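Local coordinates for D,D-dipeptidase/D,D-carboxypeptidase (Enterococcus faecalis, PDB 4MUQ), which acts as a zinc-dependent D,D-dipeptidase of vancomycin resistance and is probably also a D,D-carboxypeptidase, at residues L8-E11 with E12-C15; E188-T191 with Q192-A196; L57-K61 with I62-N66; F130-G134 with I135-F139. All blocks are in the same frame, centred on the assembly; numbering follows the deposited sequence.

Interaction 1: residues L8-E11 with E12-C15; sequences LEKE and EIYC
E12 folds back on E9 and grips its backbone in two places. Its carboxylate atom OE2 accepts a hydrogen bond from E9 N at 3.1 Å. The donor comes in on the anti side of the carboxylate, 33° out of its plane. The E12 amide N in turn donates to E9 O at 3.0 Å. The torsions explain the reach. With chi1 at -64°, CG stands beside the backbone N, and the extended chain beyond CG carries the acid back to the preceding strand.

K10 and E11 take part through their carbonyls. K10 O accepts from I13 N at 3.0 Å, and I13 CG1 presses on the same oxygen at 3.2 Å. E11 O accepts from Y14 N, while Y14 CD2 sits 3.4 Å from that oxygen.

The E12 and L8 side chains cross at about a right angle, E12 OE2 lying 3.7 Å from L8 CB. The E9 acid goes to a salt bridge with K224. Outside the turn, L8, E12 and I13 all pack on F245.

Three successive bonds from residue i+3 to residue i, continued by C15 N to E12 O, make this a short 3-10 turn after strand 3-9. The bond from the E12 acid to E9 N resembles one half of a capping box, with the E9 carbonyl, not its side chain, meeting E12 N.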
# COMPACT_ATOMS: atom_id res chain seq x y z
N LEU A 8 18.62 -7.85 -10.86
CA LEU A 8 17.27 -7.43 -11.24
C LEU A 8 17.23 -6.67 -12.57
O LEU A 8 18.07 -5.83 -12.84
CB LEU A 8 16.66 -6.55 -10.15
CG LEU A 8 16.57 -7.16 -8.75
CD1 LEU A 8 17.81 -6.85 -7.94
CD2 LEU A 8 15.35 -6.66 -8.03
N GLU A 9 16.23 -6.98 -13.39
CA GLU A 9 16.00 -6.22 -14.61
C GLU A 9 15.32 -4.91 -14.25
O GLU A 9 14.62 -4.84 -13.24
CB GLU A 9 15.13 -7.01 -15.59
CG GLU A 9 15.72 -8.36 -16.02
CD GLU A 9 17.08 -8.23 -16.66
OE1 GLU A 9 17.35 -7.20 -17.32
OE2 GLU A 9 17.90 -9.16 -16.51
N LYS A 10 15.53 -3.87 -15.06
CA LYS A 10 14.98 -2.56 -14.75
C LYS A 10 13.46 -2.58 -14.58
O LYS A 10 12.91 -1.86 -13.75
CB LYS A 10 15.38 -1.50 -15.78
CG LYS A 10 14.75 -0.14 -15.48
CD LYS A 10 15.49 1.03 -16.10
CE LYS A 10 14.95 2.32 -15.52
NZ LYS A 10 15.48 3.52 -16.22
N GLU A 11 12.78 -3.43 -15.34
CA GLU A 11 11.32 -3.46 -15.28
C GLU A 11 10.79 -3.94 -13.92
O GLU A 11 9.63 -3.72 -13.59
CB GLU A 11 10.72 -4.29 -16.42
CG GLU A 11 10.81 -5.79 -16.26
CD GLU A 11 11.96 -6.39 -17.05
OE1 GLU A 11 12.71 -5.63 -17.69
OE2 GLU A 11 12.09 -7.63 -17.04
N GLU A 12 11.65 -4.55 -13.11
CA GLU A 12 11.25 -4.99 -11.78
C GLU A 12 11.03 -3.82 -10.81
O GLU A 12 10.45 -4.00 -9.74
CB GLU A 12 12.26 -5.99 -11.20
CG GLU A 12 12.34 -7.29 -12.00
CD GLU A 12 13.18 -8.34 -11.31
OE1 GLU A 12 12.80 -8.76 -10.19
OE2 GLU A 12 14.21 -8.76 -11.88
N ILE A 13 11.43 -2.61 -11.21
CA ILE A 13 11.09 -1.44 -10.39
C ILE A 13 9.58 -1.19 -10.35
O ILE A 13 9.09 -0.43 -9.52
CB ILE A 13 11.82 -0.12 -10.80
CG1 ILE A 13 11.33 0.40 -12.15
CG2 ILE A 13 13.33 -0.29 -10.80
CD1 ILE A 13 11.86 1.79 -12.48
N TYR A 14 8.84 -1.85 -11.24
CA TYR A 14 7.41 -1.62 -11.36
C TYR A 14 6.61 -2.72 -10.67
O TYR A 14 5.38 -2.80 -10.84
CB TYR A 14 7.04 -1.46 -12.84
CG TYR A 14 7.81 -0.35 -13.54
CD1 TYR A 14 7.67 0.97 -13.13
CD2 TYR A 14 8.68 -0.64 -14.59
CE1 TYR A 14 8.38 1.99 -13.75
CE2 TYR A 14 9.38 0.37 -15.21
CZ TYR A 14 9.22 1.68 -14.80
OH TYR A 14 9.94 2.68 -15.43
N CYS A 15 7.28 -3.53 -9.85
CA CYS A 15 6.65 -4.56 -9.03
C CYS A 15 7.00 -4.41 -7.55
O CYS A 15 8.08 -3.95 -7.23
CB CYS A 15 7.09 -5.95 -9.49
SG CYS A 15 6.78 -6.33 -11.23

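Interaction 2: residues E188-T191 with Q192-A196; sequences EEYT and QFIKA
E188 opens this helical turn by accepting a bond from Q192: Q192 N lies 3.3 Å from E188 O. The E188 acid turns away from the turn, to R151 and N22.

E189 repeats the pattern one residue on. F193 N donates to E189 O at 2.8 Å, and it lies in the carbonyl plane. F193 CB comes within 3.3 Å of the same oxygen. The E189 carboxylate is held by S186 and K156.

Y190 makes both a backbone and a side-chain contact. I194 N donates to Y190 O at 3.0 Å, nearly straight at 165°. The tyrosine ring leaves the helix with CG anti to the backbone N (chi1 -173°). F193 has its CG placed the same way, at 169°, and the two rings meet obliquely, Y190 CD1 lying 3.9 Å from F193 CD2. I194 runs alongside the tyrosine in the same direction, its CD1 at 4.1 Å from Y190 OH. That hydroxyl is hydrogen-bonded to H176.

T191 offers its carbonyl to aliphatic carbon, because K195 N turns to Q192 O instead. T191 O is 3.5 Å from K195 CG, at the start of a chain that ends in a salt bridge with D243. T191 OG1 is bonded back to L187 O.

The three bonds from Q192, F193 and I194 are those of an alpha-helix; the next two, from K195 and A196, reach back three residues. Y190 and I194 form the part of the buried face of helix 187-194 that packs on I215 of strand 213-219.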
# COMPACT_ATOMS: atom_id res chain seq x y z
N GLU A 188 4.15 9.18 -0.68
CA GLU A 188 5.01 10.08 -1.47
C GLU A 188 6.23 10.50 -0.65
O GLU A 188 7.37 10.44 -1.14
CB GLU A 188 4.24 11.33 -1.90
CG GLU A 188 3.28 11.11 -3.09
CD GLU A 188 1.98 10.40 -2.74
OE1 GLU A 188 1.66 10.23 -1.55
OE2 GLU A 188 1.27 10.01 -3.70
N GLU A 189 6.00 10.95 0.57
CA GLU A 189 7.09 11.39 1.43
C GLU A 189 8.04 10.25 1.77
O GLU A 189 9.25 10.44 1.74
CB GLU A 189 6.53 12.04 2.69
CG GLU A 189 5.95 13.42 2.46
CD GLU A 189 5.04 13.86 3.59
OE1 GLU A 189 3.96 13.24 3.74
OE2 GLU A 189 5.40 14.81 4.32
N TYR A 190 7.50 9.07 2.07
CA TYR A 190 8.33 7.92 2.41
C TYR A 190 9.20 7.51 1.22
O TYR A 190 10.37 7.14 1.39
CB TYR A 190 7.48 6.75 2.89
CG TYR A 190 8.30 5.59 3.41
CD1 TYR A 190 9.13 5.75 4.51
CD2 TYR A 190 8.25 4.34 2.80
CE1 TYR A 190 9.89 4.70 4.99
CE2 TYR A 190 9.01 3.27 3.28
CZ TYR A 190 9.83 3.47 4.38
OH TYR A 190 10.59 2.44 4.89
N THR A 191 8.64 7.59 0.02
CA THR A 191 9.38 7.20 -1.18
C THR A 191 10.61 8.09 -1.36
O THR A 191 11.70 7.61 -1.72
CB THR A 191 8.44 7.26 -2.41
OG1 THR A 191 7.31 6.40 -2.18
CG2 THR A 191 9.13 6.77 -3.67
N GLN A 192 10.46 9.39 -1.11
CA GLN A 192 11.62 10.29 -1.13
C GLN A 192 12.56 10.06 0.06
O GLN A 192 13.77 9.98 -0.11
CB GLN A 192 11.17 11.75 -1.20
CG GLN A 192 12.34 12.76 -1.20
CD GLN A 192 13.19 12.66 -2.44
OE1 GLN A 192 12.68 12.59 -3.57
NE2 GLN A 192 14.51 12.65 -2.26
N PHE A 193 11.98 9.92 1.24
CA PHE A 193 12.74 9.80 2.49
C PHE A 193 13.76 8.67 2.42
O PHE A 193 14.93 8.85 2.75
CB PHE A 193 11.75 9.53 3.63
CG PHE A 193 12.40 9.12 4.93
CD1 PHE A 193 12.89 10.07 5.81
CD2 PHE A 193 12.42 7.78 5.31
CE1 PHE A 193 13.45 9.69 7.02
CE2 PHE A 193 12.97 7.40 6.52
CZ PHE A 193 13.48 8.35 7.37
N ILE A 194 13.31 7.50 1.97
CA ILE A 194 14.18 6.33 2.01
C ILE A 194 15.38 6.42 1.04
O ILE A 194 16.40 5.76 1.24
CB ILE A 194 13.39 5.02 1.81
CG1 ILE A 194 14.16 3.84 2.40
CG2 ILE A 194 13.06 4.80 0.35
CD1 ILE A 194 14.32 3.93 3.91
N LYS A 195 15.27 7.27 0.02
CA LYS A 195 16.38 7.44 -0.91
C LYS A 195 17.61 8.09 -0.25
O LYS A 195 18.69 8.08 -0.82
CB LYS A 195 15.93 8.20 -2.17
CG LYS A 195 14.90 7.43 -3.00
CD LYS A 195 14.31 8.26 -4.14
CE LYS A 195 15.34 8.57 -5.20
NZ LYS A 195 14.73 9.28 -6.35
N ALA A 196 17.44 8.61 0.96
CA ALA A 196 18.55 9.17 1.72
C ALA A 196 19.39 8.08 2.38
O ALA A 196 20.47 8.36 2.90
CB ALA A 196 18.03 10.14 2.78

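Interaction 3: residues L57-K61 with I62-N66; sequences LIFEK and ISAGN
F59 and A64 close the end of helix 49-62 in a Schellman motif. S63 is the first residue to leave the helix, with phi at +53°. Two backbone bonds then turn back into the last turn. A64 N donates to F59 O at 3.1 Å, almost straight at 172°. S63 N donates to E60 O at 3.2 Å, approaching from well above the carbonyl plane. One regular helical bond precedes them, from I62 N to I58 O at 3.0 Å. The I62 side chain packs closely on that same carbonyl. Its CG1 sits between the backbone N and the carbonyl carbon (chi1 68°), which brings it to 3.3 Å from I58 O.

Water adds to the polar side. One water links F59 O and G65 N through weak bonds. Two others meet S63 OG, and each also makes a weak bond to a carbonyl, one to E60 O and the other to K61 O. Three carbonyls of the last turn are thus weakly hydrated.

The apolar contacts involve I62 and A64, both buried. The isoleucine side chain packs on I135, E138 and F139 of helix 134-142, and on I68, which F59 also touches. The motif is completed by the usual apolar contact between the residues joined by its longer bond: A64 CB lies 4.0 Å from F59 CD1, obliquely to the ring.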
# COMPACT_ATOMS: atom_id res chain seq x y z
N LEU A 57 -5.71 -10.74 10.28
CA LEU A 57 -5.01 -10.58 11.55
C LEU A 57 -5.45 -9.30 12.29
O LEU A 57 -5.64 -9.31 13.50
CB LEU A 57 -3.49 -10.56 11.35
CG LEU A 57 -2.81 -11.86 10.92
CD1 LEU A 57 -1.34 -11.62 10.65
CD2 LEU A 57 -2.98 -12.94 11.97
N ILE A 58 -5.62 -8.20 11.55
CA ILE A 58 -6.04 -6.96 12.20
C ILE A 58 -7.47 -7.07 12.73
O ILE A 58 -7.75 -6.66 13.85
CB ILE A 58 -5.93 -5.75 11.25
CG1 ILE A 58 -4.51 -5.59 10.72
CG2 ILE A 58 -6.30 -4.48 12.00
CD1 ILE A 58 -4.40 -4.61 9.56
N PHE A 59 -8.37 -7.63 11.91
CA PHE A 59 -9.76 -7.83 12.31
C PHE A 59 -9.82 -8.71 13.56
O PHE A 59 -10.62 -8.44 14.47
CB PHE A 59 -10.57 -8.46 11.17
CG PHE A 59 -10.83 -7.54 10.02
CD1 PHE A 59 -10.77 -6.16 10.17
CD2 PHE A 59 -11.13 -8.06 8.77
CE1 PHE A 59 -11.01 -5.32 9.10
CE2 PHE A 59 -11.37 -7.23 7.69
CZ PHE A 59 -11.31 -5.86 7.85
N GLU A 60 -8.98 -9.74 13.62
CA GLU A 60 -8.88 -10.59 14.80
C GLU A 60 -8.44 -9.78 16.01
O GLU A 60 -9.01 -9.90 17.10
CB GLU A 60 -7.88 -11.73 14.59
CG GLU A 60 -8.30 -12.79 13.58
CD GLU A 60 -7.13 -13.65 13.12
OE1 GLU A 60 -6.20 -13.88 13.92
OE2 GLU A 60 -7.14 -14.10 11.95
N LYS A 61 -7.40 -8.97 15.82
CA LYS A 61 -6.76 -8.25 16.92
C LYS A 61 -7.72 -7.26 17.59
O LYS A 61 -7.72 -7.13 18.81
CB LYS A 61 -5.50 -7.54 16.41
CG LYS A 61 -4.87 -6.54 17.38
CD LYS A 61 -4.31 -7.20 18.63
CE LYS A 61 -3.21 -6.34 19.25
NZ LYS A 61 -3.51 -4.88 19.16
N ILE A 62 -8.53 -6.59 16.78
CA ILE A 62 -9.45 -5.58 17.29
C ILE A 62 -10.87 -6.10 17.53
O ILE A 62 -11.76 -5.34 17.90
CB ILE A 62 -9.53 -4.36 16.34
CG1 ILE A 62 -10.21 -4.75 15.03
CG2 ILE A 62 -8.13 -3.80 16.07
CD1 ILE A 62 -10.41 -3.59 14.07
N SER A 63 -11.07 -7.40 17.32
CA SER A 63 -12.40 -8.02 17.48
C SER A 63 -13.49 -7.30 16.68
O SER A 63 -14.54 -6.95 17.21
CB SER A 63 -12.78 -8.10 18.96
OG SER A 63 -11.83 -8.85 19.69
N ALA A 64 -13.23 -7.11 15.39
CA ALA A 64 -14.12 -6.36 14.52
C ALA A 64 -15.44 -7.08 14.31
O ALA A 64 -16.47 -6.44 14.09
CB ALA A 64 -13.44 -6.10 13.19
N GLY A 65 -15.41 -8.41 14.37
CA GLY A 65 -16.60 -9.20 14.08
C GLY A 65 -17.10 -8.92 12.68
O GLY A 65 -16.39 -9.12 11.70
N ASN A 66 -18.33 -8.43 12.59
CA ASN A 66 -18.93 -8.04 11.32
C ASN A 66 -19.13 -6.54 11.22
O ASN A 66 -19.83 -6.07 10.33
CB ASN A 66 -20.28 -8.74 11.15
CG ASN A 66 -20.14 -10.23 11.10
OD1 ASN A 66 -19.62 -10.78 10.12
ND2 ASN A 66 -20.60 -10.91 12.15
O HOH W 1 -13.01 -10.67 14.97
O HOH W 2 -11.85 -11.45 17.95
O HOH W 3 -10.24 -6.58 20.91

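Interaction 4: residues F130-G134 with I135-F139; sequences FPYDG and ICDEF
F130 swings its ring under the first turn of helix 134-142 because CG is anti to the backbone N (chi1 -155°). C136 comes down onto it with SG beside its own backbone N (chi1 -65°). C136 CB stands 3.5 Å from the F130 ring centroid, only 9° off the ring normal, a clear CH-pi contact. The sulfur makes an oblique sulfur-aromatic contact, C136 SG lying 3.8 Å from the F130 centroid. C136 SG is 3.3 Å from F130 CD1, a tight approach. F139 CD2 meets the edge of the same ring, at 4.0 Å from F130 CZ. P131 CD adds a contact to the sulfur.

The backbone starts the helix beside this. E138 N donates to G134 O at 3.0 Å. D137 N makes only weak bonds, to D133 O and G134 O. A water takes the C136 N-H and donates to D133 O at 2.8 Å.

D137 lays its side chain along the Y132 backbone, with D137 CB 3.6 Å from Y132 C. The contact therefore splits by chemistry: sulfur and rings pack on the buried side, while loop carbonyls and a water take up the amides of C136, D137 and E138, and R140 and R141 pair with the D137 acid.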
# COMPACT_ATOMS: atom_id res chain seq x y z
N PHE A 130 -16.23 5.51 7.37
CA PHE A 130 -15.19 4.89 8.20
C PHE A 130 -14.68 5.95 9.16
O PHE A 130 -13.61 6.54 8.94
CB PHE A 130 -14.07 4.32 7.32
CG PHE A 130 -13.31 3.19 7.96
CD1 PHE A 130 -13.93 1.96 8.18
CD2 PHE A 130 -11.98 3.34 8.34
CE1 PHE A 130 -13.23 0.91 8.78
CE2 PHE A 130 -11.29 2.29 8.93
CZ PHE A 130 -11.91 1.08 9.15
N PRO A 131 -15.45 6.21 10.22
CA PRO A 131 -15.18 7.36 11.10
C PRO A 131 -13.91 7.22 11.94
O PRO A 131 -13.24 6.18 11.96
CB PRO A 131 -16.43 7.43 12.00
CG PRO A 131 -17.06 6.08 11.93
CD PRO A 131 -16.70 5.52 10.57
N TYR A 132 -13.56 8.32 12.60
CA TYR A 132 -12.39 8.38 13.45
C TYR A 132 -12.81 8.12 14.90
O TYR A 132 -12.28 8.72 15.84
CB TYR A 132 -11.70 9.74 13.31
CG TYR A 132 -11.04 9.95 11.96
CD1 TYR A 132 -9.71 9.62 11.77
CD2 TYR A 132 -11.76 10.45 10.88
CE1 TYR A 132 -9.10 9.80 10.56
CE2 TYR A 132 -11.16 10.64 9.65
CZ TYR A 132 -9.82 10.29 9.49
OH TYR A 132 -9.19 10.46 8.28
N ASP A 133 -13.79 7.22 15.05
CA ASP A 133 -14.29 6.77 16.34
C ASP A 133 -14.52 5.28 16.32
O ASP A 133 -14.58 4.67 15.25
CB ASP A 133 -15.62 7.44 16.65
CG ASP A 133 -15.52 8.92 16.73
OD1 ASP A 133 -14.82 9.39 17.65
OD2 ASP A 133 -16.11 9.61 15.87
N GLY A 134 -14.65 4.69 17.50
CA GLY A 134 -15.07 3.31 17.64
C GLY A 134 -14.18 2.31 16.93
O GLY A 134 -12.97 2.51 16.81
N ILE A 135 -14.81 1.24 16.46
CA ILE A 135 -14.10 0.11 15.87
C ILE A 135 -13.28 0.49 14.64
O ILE A 135 -12.19 -0.04 14.43
CB ILE A 135 -15.07 -1.07 15.57
CG1 ILE A 135 -14.29 -2.34 15.23
CG2 ILE A 135 -16.06 -0.71 14.46
CD1 ILE A 135 -13.44 -2.85 16.39
N CYS A 136 -13.80 1.42 13.83
CA CYS A 136 -13.08 1.84 12.64
C CYS A 136 -11.77 2.53 13.00
O CYS A 136 -10.75 2.35 12.33
CB CYS A 136 -13.93 2.76 11.77
SG CYS A 136 -15.39 1.98 11.09
N ASP A 137 -11.80 3.31 14.08
CA ASP A 137 -10.58 3.97 14.52
C ASP A 137 -9.62 3.00 15.21
O ASP A 137 -8.40 3.18 15.15
CB ASP A 137 -10.87 5.15 15.44
CG ASP A 137 -9.76 6.18 15.40
OD1 ASP A 137 -9.35 6.56 14.28
OD2 ASP A 137 -9.29 6.59 16.48
N GLU A 138 -10.16 1.97 15.85
CA GLU A 138 -9.32 0.89 16.37
C GLU A 138 -8.56 0.23 15.23
O GLU A 138 -7.36 -0.05 15.35
CB GLU A 138 -10.16 -0.16 17.11
CG GLU A 138 -10.65 0.28 18.48
CD GLU A 138 -11.18 -0.89 19.30
OE1 GLU A 138 -12.33 -0.81 19.77
OE2 GLU A 138 -10.44 -1.88 19.47
N PHE A 139 -9.24 -0.02 14.11
CA PHE A 139 -8.56 -0.53 12.94
C PHE A 139 -7.46 0.43 12.49
O PHE A 139 -6.31 0.02 12.23
CB PHE A 139 -9.53 -0.78 11.77
CG PHE A 139 -8.84 -1.29 10.54
CD1 PHE A 139 -8.74 -2.65 10.30
CD2 PHE A 139 -8.25 -0.41 9.64
CE1 PHE A 139 -8.07 -3.14 9.18
CE2 PHE A 139 -7.57 -0.88 8.52
CZ PHE A 139 -7.49 -2.25 8.29
O HOH W 4 -16.49 3.11 14.03

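All four are local contacts, each partly buried. Interactions 3 and 4 belong together: one ends helix 49-62, the other begins helix 134-142, and the two helices touch, with I58 CG2 3.5 Å from F139 CD1. Their apolar sides face each other, while their polar ends meet water. Interaction 2 is the latter part of helix 187-194, packed on the sheet that holds strand 213-219. Interaction 1 follows a strand, about 35 Å between centres from interaction 3. It alone uses a carboxylate to bond the backbone across its segments. Interaction 4 alone sets a sulfur against a ring; rings also meet in interaction 2. The side chain of F130 is about 8 Å from those of the zinc ligands D115 and H168.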